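Local coordinates for histidine--tRNA ligase (Staphylococcus aureus, PDB 1QE0), which joins L-histidine to its cognate tRNA(His) at the expense of ATP, releasing AMP and diphosphate, and works as a homodimeric class II synthetase, at residues K36-P41 with A83-S88; K160-S165 with T250-L255; E174-L179 with T200-I205; F333-G338 with R366-Q371. One frame throughout, in Å; residues are numbered along the deposited sequence.

Contact 1: K36-P41 with A83-S88; sequences KEIRTP and AAVVRS
Ile38 and Thr40, two residues apart on an extended segment, lean together against the helix carrying Ala84, Val85 and Ser88, and bury more surface than any other residues of this contact. Ile38 uses its two branches separately. CG1 lies anti to the backbone N (chi1 -177°) and the chain stays extended, which brings Ile38 CD1 to 3.5 Å from Ser88 OG, with Ser88 CB just behind. The shorter branch, CG2, meets the helix about one turn earlier, at Val85: Ile38 CG2 lies 4.1 Å from Val85 CG2, a loose apolar touch between branched ends. Thr40 comes in over Ala84. Its hydroxyl oxygen sits beside the methyl, Thr40 OG1 to Ala84 CB being 3.7 Å.

The extended segment follows helix 13-33, and helix, short strand and proline in this order are consistent with class II motif 1, the element through which the two subunits of these enzymes pair. The surroundings agree: Arg87 bridges Glu44 through NH1 and Asp10 of the second subunit through NH2, and Ser88 OG also bonds to that Asp10, while Glu37 and Arg39 meet Arg20 and Glu23 of the same second subunit. Val85 also touches Leu104 and Tyr106 of strand 102-111. At the end of the segment the ring of Pro41 reaches the rim of the Arg87 guanidinium, with Pro41 CD 4.2 Å from Arg87 NH1 and close to the guanidinium plane.

Contact 2: K160-S165 with T250-L255; sequences KLVINS and TEDPNL. Unlike the reference sequence in segment 250-255: Thr250 (reference Ile).
Thr250 takes its place beside Leu161 and Ile163 as the start of a short parallel edge pairing, strand 159-165 with 250-251, closed by a beta-alpha-beta crossover through a long connection that contains helices and no strand. Val162 pairs with Thr250, and Ile163 with Glu251, in parallel register. Thr250 N donates to Leu161 O (2.8 Å); the hydroxyl of Thr250 adds a weak second bond to the same oxygen. Ile163 N donates to Thr250 O (2.8 Å, 155° at the hydrogen), and Asp252 N donates to Ile163 O (3.0 Å), so both the N-H and the C=O of Ile163 are satisfied by segment 250-255. Val162 looks the other way, its backbone bonding to Glu268 of strand 265-272.

Beyond the ladder the chain turns. Asp252 OD1 accepts from Asn254 N at 3.1 Å, from above the carboxylate plane, an Asx turn, while the backbone from Asp252 to Leu255 forms a type I turn closed by Leu255 N donating to Asp252 O. Glu251 sends its carboxylate to Tyr235 and Lys239 of helix 231-245, which also packs under Ile163. The turn brings Leu255 back over the strand, where its CD2 lies 3.7 Å from Val162 CG1.

Contact 3: E174-L179 with T200-I205; sequences EYNEAL and TDPMRI. Unlike the reference sequence in segment 200-205: Asp201 (reference Asn).
A one-turn 3-10 segment, 202-204, docks on helix 169-183 through Pro202 and Met203, within the helical insert that the chain makes between strands 159-165 and 250-251; this is consistent with the insertion domain of bacterial histidyl-tRNA synthetases. The proline ring is the wedge, set between two residues one helical turn apart. Leu179 lies across one end of it, with Leu179 CG 3.9 Å from Pro202 CB. On the other end the Asn176 side chain crosses that of Pro202 at about a right angle, Asn176 OD1 standing 3.5 Å from Pro202 CD. The helix backbone shares in this, since Asn176 O is 3.6 Å from Pro202 CG.

Met203 carries the contact along the helix to Tyr175. Its CG is anti to the backbone N (chi1 -173°) and the chain bends only near the sulfur, at chi3, so that the terminal methyl swings to the phenol: Met203 CE is 3.9 Å from Tyr175 CE1, the two side chains running nearly perpendicular. Leu179 CD1 fills in beside the root of the methionine, 4.2 Å from Met203 CB. The tyrosine is held from other directions as well, by a bond from its hydroxyl to Pro221 O and by an edge-to-face ring contact with Phe226, while Ile223 touches both Tyr175 and Met203.

With a proline ring facing a leucine and an amide oxygen, and a methionine methyl against an aromatic carbon, the docking rests on van der Waals fit, and the polar end of Tyr175 is satisfied by a loop beyond the contact.

Contact 4: F333-G338 with R366-Q371; sequences FIVTMG and RKIKGQ
Gln371 packs against Val335 and bonds to Thr336, and its side chain can be followed outward across the strand it faces. CB faces both valine methyls, Gln371 CB lying 4.1 Å from each of Val335 CG1 and Val335 CG2. CG lies anti to the carbonyl carbon of its own residue and the chain beyond is fully extended (chi2 180°), which carries Gln371 CD past the valine, 3.8 Å from Val335 CG1. At the end the amide splits its work. OE1 accepts from the backbone, Thr336 N being 3.1 Å from Gln371 OE1, in the carbonyl plane and on a lone pair, though bent at the hydrogen (138°). NE2 turns back to its own segment: Gln371 NE2 gives a straighter bond, 2.9 Å, to Arg366 O, a partner that lies in the amide plane, although the donor stands above the plane of that carbonyl. Bonds at both ends thus fix the rotation of the amide group.

This is the anticodon-binding domain, where strand 332-336 lies inside a five-strand mixed sheet. Helix 368-377 packs beside it here, whereas Ile334, whose CB points away from that helix, rests on Ala345, Leu348 and Leu349 of helix 338-353; Thr336 OG1 bonds to Asp342 of that same helix.

Phe333 CE2 lies 3.8 Å from the backbone Gln371 O. A purely apolar contact is made nearer the start of the helix, where Met337, bent at chi2 and chi3, meets Ile368 almost at a right angle, Met337 CE lying 3.5 Å from Ile368 CG1.

In the fold
Contacts 1, 3 and 4 are largely buried, while contact 2 closes an edge of the sheet and is partly exposed. Contacts 1 and 2 reach the same large mixed sheet of the catalytic domain, yet one is apolar packing with several of its charged residues paired to the second subunit, the other a ladder of backbone bonds. Contact 3 is nested within the chain loop that contact 2 closes, their centres about 21 Å apart, and strand 159-165 leads into helix 169-183. Contact 4 lies in the anticodon-binding domain, with its centre about 75 Å from that of contact 3; there a side-chain amide combines the polar and apolar roles.

Contact 1: K36-P41 with A83-S88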
loop_
_atom_site.group_PDB
_atom_site.type_symbol
_atom_site.label_atom_id
_atom_site.label_comp_id
_atom_site.label_asym_id
_atom_site.label_seq_id
_atom_site.Cartn_x
_atom_site.Cartn_y
_atom_site.Cartn_z
ATOM N N LYS A 36 -11.955 -4.940 -2.890
ATOM C CA LYS A 36 -10.893 -4.837 -3.885
ATOM C C LYS A 36 -10.226 -3.455 -3.895
ATOM O O LYS A 36 -10.900 -2.446 -3.734
ATOM C CB LYS A 36 -11.481 -5.155 -5.242
ATOM C CG LYS A 36 -12.460 -6.327 -5.250
ATOM C CD LYS A 36 -11.828 -7.687 -4.948
ATOM C CE LYS A 36 -12.833 -8.817 -5.174
ATOM N NZ LYS A 36 -12.303 -10.160 -4.775
ATOM N N GLU A 37 -8.913 -3.416 -4.131
ATOM C CA GLU A 37 -8.164 -2.162 -4.104
ATOM C C GLU A 37 -8.247 -1.318 -5.348
ATOM O O GLU A 37 -8.129 -1.825 -6.444
ATOM C CB GLU A 37 -6.691 -2.398 -3.816
ATOM C CG GLU A 37 -5.972 -1.084 -3.538
ATOM C CD GLU A 37 -4.466 -1.206 -3.430
ATOM O OE1 GLU A 37 -3.868 -2.143 -3.991
ATOM O OE2 GLU A 37 -3.864 -0.324 -2.808
ATOM N N ILE A 38 -8.415 -0.017 -5.173
ATOM C CA ILE A 38 -8.481 0.883 -6.303
ATOM C C ILE A 38 -7.467 1.974 -5.955
ATOM O O ILE A 38 -7.257 2.273 -4.783
ATOM C CB ILE A 38 -9.912 1.461 -6.468
ATOM C CG1 ILE A 38 -10.024 2.360 -7.705
ATOM C CG2 ILE A 38 -10.324 2.249 -5.224
ATOM C CD1 ILE A 38 -11.397 2.989 -7.831
ATOM N N ARG A 39 -6.776 2.497 -6.961
ATOM C CA ARG A 39 -5.778 3.524 -6.773
ATOM C C ARG A 39 -6.101 4.639 -7.727
ATOM O O ARG A 39 -6.006 4.501 -8.929
ATOM C CB ARG A 39 -4.405 2.987 -7.097
ATOM C CG ARG A 39 -4.134 1.634 -6.530
ATOM C CD ARG A 39 -2.663 1.419 -6.345
ATOM N NE ARG A 39 -2.424 0.165 -5.663
ATOM C CZ ARG A 39 -1.253 -0.436 -5.664
ATOM N NH1 ARG A 39 -0.253 0.132 -6.307
ATOM N NH2 ARG A 39 -1.089 -1.612 -5.075
ATOM N N THR A 40 -6.524 5.743 -7.160
ATOM C CA THR A 40 -6.928 6.944 -7.865
ATOM C C THR A 40 -5.685 7.842 -7.993
ATOM O O THR A 40 -4.699 7.643 -7.288
ATOM C CB THR A 40 -8.001 7.582 -6.942
ATOM O OG1 THR A 40 -9.256 6.987 -7.239
ATOM C CG2 THR A 40 -8.035 9.116 -6.973
ATOM N N PRO A 41 -5.679 8.786 -8.938
ATOM C CA PRO A 41 -4.529 9.690 -9.103
ATOM C C PRO A 41 -4.335 10.577 -7.867
ATOM O O PRO A 41 -5.265 10.781 -7.070
ATOM C CB PRO A 41 -4.937 10.533 -10.305
ATOM C CG PRO A 41 -5.767 9.561 -11.080
ATOM C CD PRO A 41 -6.625 8.931 -10.045
ATOM N N ALA A 83 -14.511 10.972 -2.664
ATOM C CA ALA A 83 -14.963 11.614 -3.877
ATOM C C ALA A 83 -14.318 10.997 -5.088
ATOM O O ALA A 83 -14.945 10.894 -6.133
ATOM C CB ALA A 83 -14.652 13.057 -3.827
ATOM N N ALA A 84 -13.042 10.634 -4.965
ATOM C CA ALA A 84 -12.323 10.001 -6.078
ATOM C C ALA A 84 -12.803 8.568 -6.282
ATOM O O ALA A 84 -12.918 8.117 -7.411
ATOM C CB ALA A 84 -10.867 10.035 -5.854
ATOM N N VAL A 85 -13.106 7.842 -5.210
ATOM C CA VAL A 85 -13.632 6.502 -5.424
ATOM C C VAL A 85 -14.978 6.691 -6.142
ATOM O O VAL A 85 -15.273 5.984 -7.090
ATOM C CB VAL A 85 -13.808 5.698 -4.108
ATOM C CG1 VAL A 85 -14.609 4.419 -4.361
ATOM C CG2 VAL A 85 -12.463 5.295 -3.571
ATOM N N VAL A 86 -15.756 7.695 -5.749
ATOM C CA VAL A 86 -17.045 7.951 -6.396
ATOM C C VAL A 86 -16.857 8.428 -7.841
ATOM O O VAL A 86 -17.562 7.994 -8.757
ATOM C CB VAL A 86 -17.897 8.951 -5.572
ATOM C CG1 VAL A 86 -19.047 9.516 -6.385
ATOM C CG2 VAL A 86 -18.405 8.250 -4.326
ATOM N N ARG A 87 -15.878 9.292 -8.064
ATOM C CA ARG A 87 -15.618 9.796 -9.408
ATOM C C ARG A 87 -15.203 8.636 -10.329
ATOM O O ARG A 87 -15.541 8.621 -11.513
ATOM C CB ARG A 87 -14.553 10.895 -9.371
ATOM C CG ARG A 87 -14.399 11.611 -10.679
ATOM C CD ARG A 87 -13.023 11.401 -11.255
ATOM N NE ARG A 87 -12.785 10.027 -11.684
ATOM C CZ ARG A 87 -11.658 9.362 -11.430
ATOM N NH1 ARG A 87 -10.678 9.950 -10.753
ATOM N NH2 ARG A 87 -11.491 8.122 -11.865
ATOM N N SER A 88 -14.496 7.651 -9.784
ATOM C CA SER A 88 -14.091 6.501 -10.579
ATOM C C SER A 88 -15.266 5.558 -10.816
ATOM O O SER A 88 -15.389 4.964 -11.887
ATOM C CB SER A 88 -12.967 5.744 -9.893
ATOM O OG SER A 88 -12.555 4.676 -10.731
#

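Contact 2: K160-S165 with T250-L255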
loop_
_atom_site.group_PDB
_atom_site.type_symbol
_atom_site.label_atom_id
_atom_site.label_comp_id
_atom_site.label_asym_id
_atom_site.label_seq_id
_atom_site.Cartn_x
_atom_site.Cartn_y
_atom_site.Cartn_z
ATOM N N LYS A 160 -13.308 1.279 21.645
ATOM C CA LYS A 160 -14.659 1.584 22.065
ATOM C C LYS A 160 -15.420 2.121 20.860
ATOM O O LYS A 160 -15.152 3.226 20.376
ATOM C CB LYS A 160 -14.544 2.567 23.238
ATOM C CG LYS A 160 -15.480 3.737 23.348
ATOM C CD LYS A 160 -14.741 4.784 24.181
ATOM C CE LYS A 160 -15.304 5.006 25.584
ATOM N NZ LYS A 160 -15.070 3.912 26.573
ATOM N N LEU A 161 -16.264 1.249 20.308
ATOM C CA LEU A 161 -17.080 1.544 19.126
ATOM C C LEU A 161 -18.313 2.332 19.542
ATOM O O LEU A 161 -19.048 1.928 20.416
ATOM C CB LEU A 161 -17.456 0.232 18.400
ATOM C CG LEU A 161 -18.331 0.091 17.141
ATOM C CD1 LEU A 161 -18.879 1.412 16.701
ATOM C CD2 LEU A 161 -17.553 -0.534 16.015
ATOM N N VAL A 162 -18.527 3.453 18.881
ATOM C CA VAL A 162 -19.626 4.338 19.154
ATOM C C VAL A 162 -20.426 4.517 17.870
ATOM O O VAL A 162 -19.876 4.905 16.839
ATOM C CB VAL A 162 -19.073 5.674 19.613
ATOM C CG1 VAL A 162 -20.177 6.632 19.904
ATOM C CG2 VAL A 162 -18.189 5.472 20.821
ATOM N N ILE A 163 -21.728 4.232 17.939
ATOM C CA ILE A 163 -22.633 4.325 16.787
ATOM C C ILE A 163 -23.846 5.211 17.066
ATOM O O ILE A 163 -24.120 5.558 18.200
ATOM C CB ILE A 163 -23.159 2.945 16.388
ATOM C CG1 ILE A 163 -24.032 2.396 17.491
ATOM C CG2 ILE A 163 -22.014 1.965 16.171
ATOM C CD1 ILE A 163 -24.616 1.051 17.147
ATOM N N ASN A 164 -24.565 5.560 16.012
ATOM C CA ASN A 164 -25.757 6.386 16.076
ATOM C C ASN A 164 -26.440 6.275 14.702
ATOM O O ASN A 164 -25.885 5.722 13.747
ATOM C CB ASN A 164 -25.415 7.866 16.373
ATOM C CG ASN A 164 -26.683 8.754 16.497
ATOM O OD1 ASN A 164 -26.723 9.938 16.104
ATOM N ND2 ASN A 164 -27.739 8.149 17.013
ATOM N N SER A 165 -27.657 6.781 14.604
ATOM C CA SER A 165 -28.368 6.743 13.360
ATOM C C SER A 165 -29.055 8.051 13.165
ATOM O O SER A 165 -29.708 8.540 14.067
ATOM C CB SER A 165 -29.423 5.680 13.391
ATOM O OG SER A 165 -30.177 5.765 12.193
ATOM N N THR A 250 -21.389 1.677 21.893
ATOM C CA THR A 250 -21.957 2.719 22.709
ATOM C C THR A 250 -22.780 3.576 21.752
ATOM O O THR A 250 -22.303 3.972 20.690
ATOM C CB THR A 250 -20.839 3.610 23.385
ATOM O OG1 THR A 250 -19.672 2.826 23.690
ATOM C CG2 THR A 250 -21.350 4.210 24.692
ATOM N N GLU A 251 -24.032 3.823 22.108
ATOM C CA GLU A 251 -24.887 4.660 21.284
ATOM C C GLU A 251 -24.726 6.118 21.686
ATOM O O GLU A 251 -25.095 6.506 22.762
ATOM C CB GLU A 251 -26.327 4.248 21.463
ATOM C CG GLU A 251 -26.527 2.774 21.336
ATOM C CD GLU A 251 -27.979 2.414 21.259
ATOM O OE1 GLU A 251 -28.723 3.105 20.533
ATOM O OE2 GLU A 251 -28.388 1.445 21.920
ATOM N N ASP A 252 -24.161 6.939 20.841
ATOM C CA ASP A 252 -24.009 8.313 21.229
ATOM C C ASP A 252 -24.945 9.119 20.396
ATOM O O ASP A 252 -24.570 9.598 19.331
ATOM C CB ASP A 252 -22.572 8.765 20.993
ATOM C CG ASP A 252 -22.341 10.240 21.297
ATOM O OD1 ASP A 252 -23.254 10.952 21.774
ATOM O OD2 ASP A 252 -21.205 10.682 21.043
ATOM N N PRO A 253 -26.158 9.357 20.899
ATOM C CA PRO A 253 -27.200 10.130 20.215
ATOM C C PRO A 253 -26.673 11.376 19.543
ATOM O O PRO A 253 -27.174 11.753 18.507
ATOM C CB PRO A 253 -28.135 10.497 21.346
ATOM C CG PRO A 253 -28.064 9.302 22.201
ATOM C CD PRO A 253 -26.583 9.008 22.264
ATOM N N ASN A 254 -25.632 11.974 20.117
ATOM C CA ASN A 254 -25.033 13.205 19.608
ATOM C C ASN A 254 -23.971 13.011 18.532
ATOM O O ASN A 254 -23.328 13.980 18.099
ATOM C CB ASN A 254 -24.433 13.991 20.778
ATOM C CG ASN A 254 -25.398 14.122 21.942
ATOM O OD1 ASN A 254 -25.219 13.490 23.002
ATOM N ND2 ASN A 254 -26.464 14.877 21.725
ATOM N N LEU A 255 -23.775 11.766 18.115
ATOM C CA LEU A 255 -22.796 11.457 17.095
ATOM C C LEU A 255 -23.592 11.486 15.828
ATOM O O LEU A 255 -24.131 10.469 15.398
ATOM C CB LEU A 255 -22.176 10.071 17.307
ATOM C CG LEU A 255 -21.349 9.511 16.143
ATOM C CD1 LEU A 255 -20.240 10.447 15.732
ATOM C CD2 LEU A 255 -20.814 8.190 16.571
#

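Contact 3: E174-L179 with T200-I205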
loop_
_atom_site.group_PDB
_atom_site.type_symbol
_atom_site.label_atom_id
_atom_site.label_comp_id
_atom_site.label_asym_id
_atom_site.label_seq_id
_atom_site.Cartn_x
_atom_site.Cartn_y
_atom_site.Cartn_z
ATOM N N GLU A 174 -38.563 15.532 7.754
ATOM C CA GLU A 174 -39.454 15.945 8.832
ATOM C C GLU A 174 -38.718 16.499 10.051
ATOM O O GLU A 174 -39.337 17.149 10.882
ATOM C CB GLU A 174 -40.404 14.813 9.265
ATOM C CG GLU A 174 -39.711 13.588 9.862
ATOM C CD GLU A 174 -40.633 12.706 10.711
ATOM O OE1 GLU A 174 -40.574 11.455 10.576
ATOM O OE2 GLU A 174 -41.389 13.269 11.539
ATOM N N TYR A 175 -37.434 16.173 10.212
ATOM C CA TYR A 175 -36.657 16.694 11.338
ATOM C C TYR A 175 -36.146 18.064 10.989
ATOM O O TYR A 175 -35.889 18.873 11.866
ATOM C CB TYR A 175 -35.454 15.818 11.676
ATOM C CG TYR A 175 -34.384 16.557 12.473
ATOM C CD1 TYR A 175 -33.221 17.014 11.863
ATOM C CD2 TYR A 175 -34.552 16.816 13.826
ATOM C CE1 TYR A 175 -32.253 17.705 12.582
ATOM C CE2 TYR A 175 -33.598 17.509 14.552
ATOM C CZ TYR A 175 -32.448 17.951 13.932
ATOM O OH TYR A 175 -31.501 18.636 14.667
ATOM N N ASN A 176 -35.890 18.282 9.708
ATOM C CA ASN A 176 -35.416 19.586 9.258
ATOM C C ASN A 176 -36.519 20.623 9.448
ATOM O O ASN A 176 -36.269 21.732 9.923
ATOM C CB ASN A 176 -34.974 19.540 7.801
ATOM C CG ASN A 176 -33.536 19.058 7.638
ATOM O OD1 ASN A 176 -32.693 19.256 8.511
ATOM N ND2 ASN A 176 -33.242 18.461 6.489
ATOM N N GLU A 177 -37.749 20.246 9.117
ATOM C CA GLU A 177 -38.898 21.135 9.279
ATOM C C GLU A 177 -39.028 21.568 10.739
ATOM O O GLU A 177 -39.277 22.732 11.018
ATOM C CB GLU A 177 -40.176 20.458 8.788
ATOM C CG GLU A 177 -39.983 19.872 7.399
ATOM C CD GLU A 177 -41.261 19.488 6.697
ATOM O OE1 GLU A 177 -41.438 19.948 5.543
ATOM O OE2 GLU A 177 -42.062 18.712 7.272
ATOM N N ALA A 178 -38.798 20.650 11.666
ATOM C CA ALA A 178 -38.874 20.969 13.081
ATOM C C ALA A 178 -37.831 22.042 13.452
ATOM O O ALA A 178 -38.128 22.954 14.220
ATOM C CB ALA A 178 -38.685 19.721 13.898
ATOM N N LEU A 179 -36.616 21.936 12.912
ATOM C CA LEU A 179 -35.552 22.927 13.162
ATOM C C LEU A 179 -35.939 24.306 12.601
ATOM O O LEU A 179 -35.454 25.334 13.055
ATOM C CB LEU A 179 -34.242 22.493 12.496
ATOM C CG LEU A 179 -33.375 21.357 13.027
ATOM C CD1 LEU A 179 -32.688 20.666 11.871
ATOM C CD2 LEU A 179 -32.357 21.885 14.017
ATOM N N THR A 200 -31.891 25.668 3.585
ATOM C CA THR A 200 -31.319 24.611 2.789
ATOM C C THR A 200 -31.110 23.376 3.650
ATOM O O THR A 200 -31.322 22.254 3.203
ATOM C CB THR A 200 -30.056 25.071 2.131
ATOM O OG1 THR A 200 -29.209 25.679 3.113
ATOM C CG2 THR A 200 -30.401 26.093 1.047
ATOM N N ASP A 201 -30.711 23.580 4.897
ATOM C CA ASP A 201 -30.511 22.480 5.832
ATOM C C ASP A 201 -30.210 23.053 7.202
ATOM O O ASP A 201 -29.067 23.298 7.545
ATOM C CB ASP A 201 -29.393 21.532 5.369
ATOM C CG ASP A 201 -28.074 22.245 5.147
ATOM O OD1 ASP A 201 -27.007 21.584 5.245
ATOM O OD2 ASP A 201 -28.102 23.468 4.878
ATOM N N PRO A 202 -31.251 23.237 8.013
ATOM C CA PRO A 202 -31.192 23.782 9.366
ATOM C C PRO A 202 -30.154 23.103 10.250
ATOM O O PRO A 202 -29.528 23.755 11.081
ATOM C CB PRO A 202 -32.602 23.528 9.888
ATOM C CG PRO A 202 -33.435 23.493 8.655
ATOM C CD PRO A 202 -32.594 22.713 7.722
ATOM N N MET A 203 -29.957 21.798 10.057
ATOM C CA MET A 203 -29.006 21.022 10.861
ATOM C C MET A 203 -27.634 21.632 10.927
ATOM O O MET A 203 -26.941 21.468 11.913
ATOM C CB MET A 203 -28.883 19.593 10.341
ATOM C CG MET A 203 -28.036 18.701 11.224
ATOM S SD MET A 203 -28.321 16.949 10.883
ATOM C CE MET A 203 -28.551 16.359 12.527
ATOM N N ARG A 204 -27.252 22.336 9.863
ATOM C CA ARG A 204 -25.946 22.988 9.778
ATOM C C ARG A 204 -25.925 24.190 10.692
ATOM O O ARG A 204 -24.865 24.736 10.984
ATOM C CB ARG A 204 -25.650 23.417 8.337
ATOM C CG ARG A 204 -24.440 22.761 7.725
ATOM C CD ARG A 204 -23.239 23.079 8.572
ATOM N NE ARG A 204 -22.022 22.422 8.102
ATOM C CZ ARG A 204 -21.288 22.846 7.078
ATOM N NH1 ARG A 204 -21.670 23.931 6.401
ATOM N NH2 ARG A 204 -20.128 22.249 6.790
ATOM N N ILE A 205 -27.112 24.614 11.101
ATOM C CA ILE A 205 -27.251 25.752 11.993
ATOM C C ILE A 205 -26.824 25.380 13.402
ATOM O O ILE A 205 -26.281 26.221 14.123
ATOM C CB ILE A 205 -28.710 26.299 12.020
ATOM C CG1 ILE A 205 -29.059 26.964 10.682
ATOM C CG2 ILE A 205 -28.904 27.289 13.173
ATOM C CD1 ILE A 205 -30.379 27.720 10.687
#

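Contact 4: F333-G338 with R366-Q371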
loop_
_atom_site.group_PDB
_atom_site.type_symbol
_atom_site.label_atom_id
_atom_site.label_comp_id
_atom_site.label_asym_id
_atom_site.label_seq_id
_atom_site.Cartn_x
_atom_site.Cartn_y
_atom_site.Cartn_z
ATOM N N PHE A 333 25.933 -12.574 7.205
ATOM C CA PHE A 333 26.853 -11.543 6.766
ATOM C C PHE A 333 28.195 -12.227 6.463
ATOM O O PHE A 333 28.687 -13.046 7.267
ATOM C CB PHE A 333 26.996 -10.410 7.760
ATOM C CG PHE A 333 27.740 -9.217 7.198
ATOM C CD1 PHE A 333 27.057 -8.212 6.561
ATOM C CD2 PHE A 333 29.127 -9.112 7.313
ATOM C CE1 PHE A 333 27.729 -7.122 6.050
ATOM C CE2 PHE A 333 29.811 -8.010 6.797
ATOM C CZ PHE A 333 29.112 -7.013 6.166
ATOM N N ILE A 334 28.712 -11.976 5.260
ATOM C CA ILE A 334 29.962 -12.573 4.795
ATOM C C ILE A 334 31.178 -11.675 5.021
ATOM O O ILE A 334 31.242 -10.554 4.490
ATOM C CB ILE A 334 29.839 -12.945 3.311
ATOM C CG1 ILE A 334 28.723 -13.982 3.140
ATOM C CG2 ILE A 334 31.122 -13.504 2.785
ATOM C CD1 ILE A 334 28.343 -14.214 1.713
ATOM N N VAL A 335 32.090 -12.174 5.870
ATOM C CA VAL A 335 33.344 -11.526 6.241
ATOM C C VAL A 335 34.402 -12.221 5.417
ATOM O O VAL A 335 34.534 -13.442 5.514
ATOM C CB VAL A 335 33.672 -11.803 7.693
ATOM C CG1 VAL A 335 35.053 -11.237 8.038
ATOM C CG2 VAL A 335 32.579 -11.244 8.587
ATOM N N THR A 336 35.139 -11.466 4.598
ATOM C CA THR A 336 36.181 -12.033 3.714
ATOM C C THR A 336 37.598 -11.520 3.964
ATOM O O THR A 336 37.795 -10.363 4.366
ATOM C CB THR A 336 35.848 -11.770 2.262
ATOM O OG1 THR A 336 35.517 -10.383 2.104
ATOM C CG2 THR A 336 34.667 -12.612 1.834
ATOM N N MET A 337 38.582 -12.378 3.706
ATOM C CA MET A 337 39.987 -12.026 3.910
ATOM C C MET A 337 40.725 -12.027 2.598
ATOM O O MET A 337 40.945 -13.074 2.001
ATOM C CB MET A 337 40.656 -13.020 4.855
ATOM C CG MET A 337 39.908 -13.231 6.151
ATOM S SD MET A 337 39.424 -11.665 6.824
ATOM C CE MET A 337 40.844 -11.318 7.797
ATOM N N GLY A 338 41.099 -10.851 2.129
ATOM C CA GLY A 338 41.820 -10.794 0.868
ATOM C C GLY A 338 40.989 -11.019 -0.396
ATOM O O GLY A 338 39.926 -11.641 -0.332
ATOM N N ARG A 366 37.059 -3.312 5.164
ATOM C CA ARG A 366 37.528 -3.051 6.525
ATOM C C ARG A 366 38.109 -4.249 7.238
ATOM O O ARG A 366 38.106 -5.353 6.718
ATOM C CB ARG A 366 36.460 -2.368 7.390
ATOM C CG ARG A 366 35.056 -2.811 7.185
ATOM C CD ARG A 366 34.065 -1.693 7.551
ATOM N NE ARG A 366 32.714 -2.035 7.109
ATOM C CZ ARG A 366 31.645 -1.244 7.153
ATOM N NH1 ARG A 366 30.496 -1.713 6.696
ATOM N NH2 ARG A 366 31.688 -0.028 7.677
ATOM N N LYS A 367 38.658 -4.009 8.422
ATOM C CA LYS A 367 39.264 -5.059 9.254
ATOM C C LYS A 367 38.160 -5.947 9.814
ATOM O O LYS A 367 37.042 -5.475 10.008
ATOM C CB LYS A 367 39.989 -4.412 10.444
ATOM C CG LYS A 367 40.574 -3.057 10.144
ATOM C CD LYS A 367 40.818 -2.258 11.424
ATOM C CE LYS A 367 42.015 -2.763 12.242
ATOM N NZ LYS A 367 43.364 -2.369 11.678
ATOM N N ILE A 368 38.487 -7.183 10.182
ATOM C CA ILE A 368 37.500 -8.107 10.754
ATOM C C ILE A 368 36.661 -7.434 11.846
ATOM O O ILE A 368 35.454 -7.580 11.854
ATOM C CB ILE A 368 38.129 -9.349 11.472
ATOM C CG1 ILE A 368 39.142 -10.077 10.615
ATOM C CG2 ILE A 368 37.058 -10.386 11.841
ATOM C CD1 ILE A 368 39.627 -11.343 11.325
ATOM N N LYS A 369 37.272 -6.729 12.787
ATOM C CA LYS A 369 36.469 -6.114 13.834
ATOM C C LYS A 369 35.369 -5.284 13.201
ATOM O O LYS A 369 34.212 -5.395 13.583
ATOM C CB LYS A 369 37.329 -5.242 14.764
ATOM C CG LYS A 369 36.566 -4.646 15.953
ATOM C CD LYS A 369 37.490 -3.897 16.943
ATOM C CE LYS A 369 36.734 -3.489 18.243
ATOM N NZ LYS A 369 37.557 -2.806 19.329
ATOM N N GLY A 370 35.733 -4.572 12.136
ATOM C CA GLY A 370 34.825 -3.685 11.416
ATOM C C GLY A 370 33.777 -4.403 10.602
ATOM O O GLY A 370 32.654 -3.912 10.406
ATOM N N GLN A 371 34.162 -5.543 10.052
ATOM C CA GLN A 371 33.211 -6.326 9.309
ATOM C C GLN A 371 32.252 -6.957 10.313
ATOM O O GLN A 371 31.036 -6.850 10.149
ATOM C CB GLN A 371 33.923 -7.366 8.467
ATOM C CG GLN A 371 34.460 -6.773 7.168
ATOM C CD GLN A 371 35.153 -7.790 6.354
ATOM O OE1 GLN A 371 34.578 -8.816 6.047
ATOM N NE2 GLN A 371 36.421 -7.574 6.077
#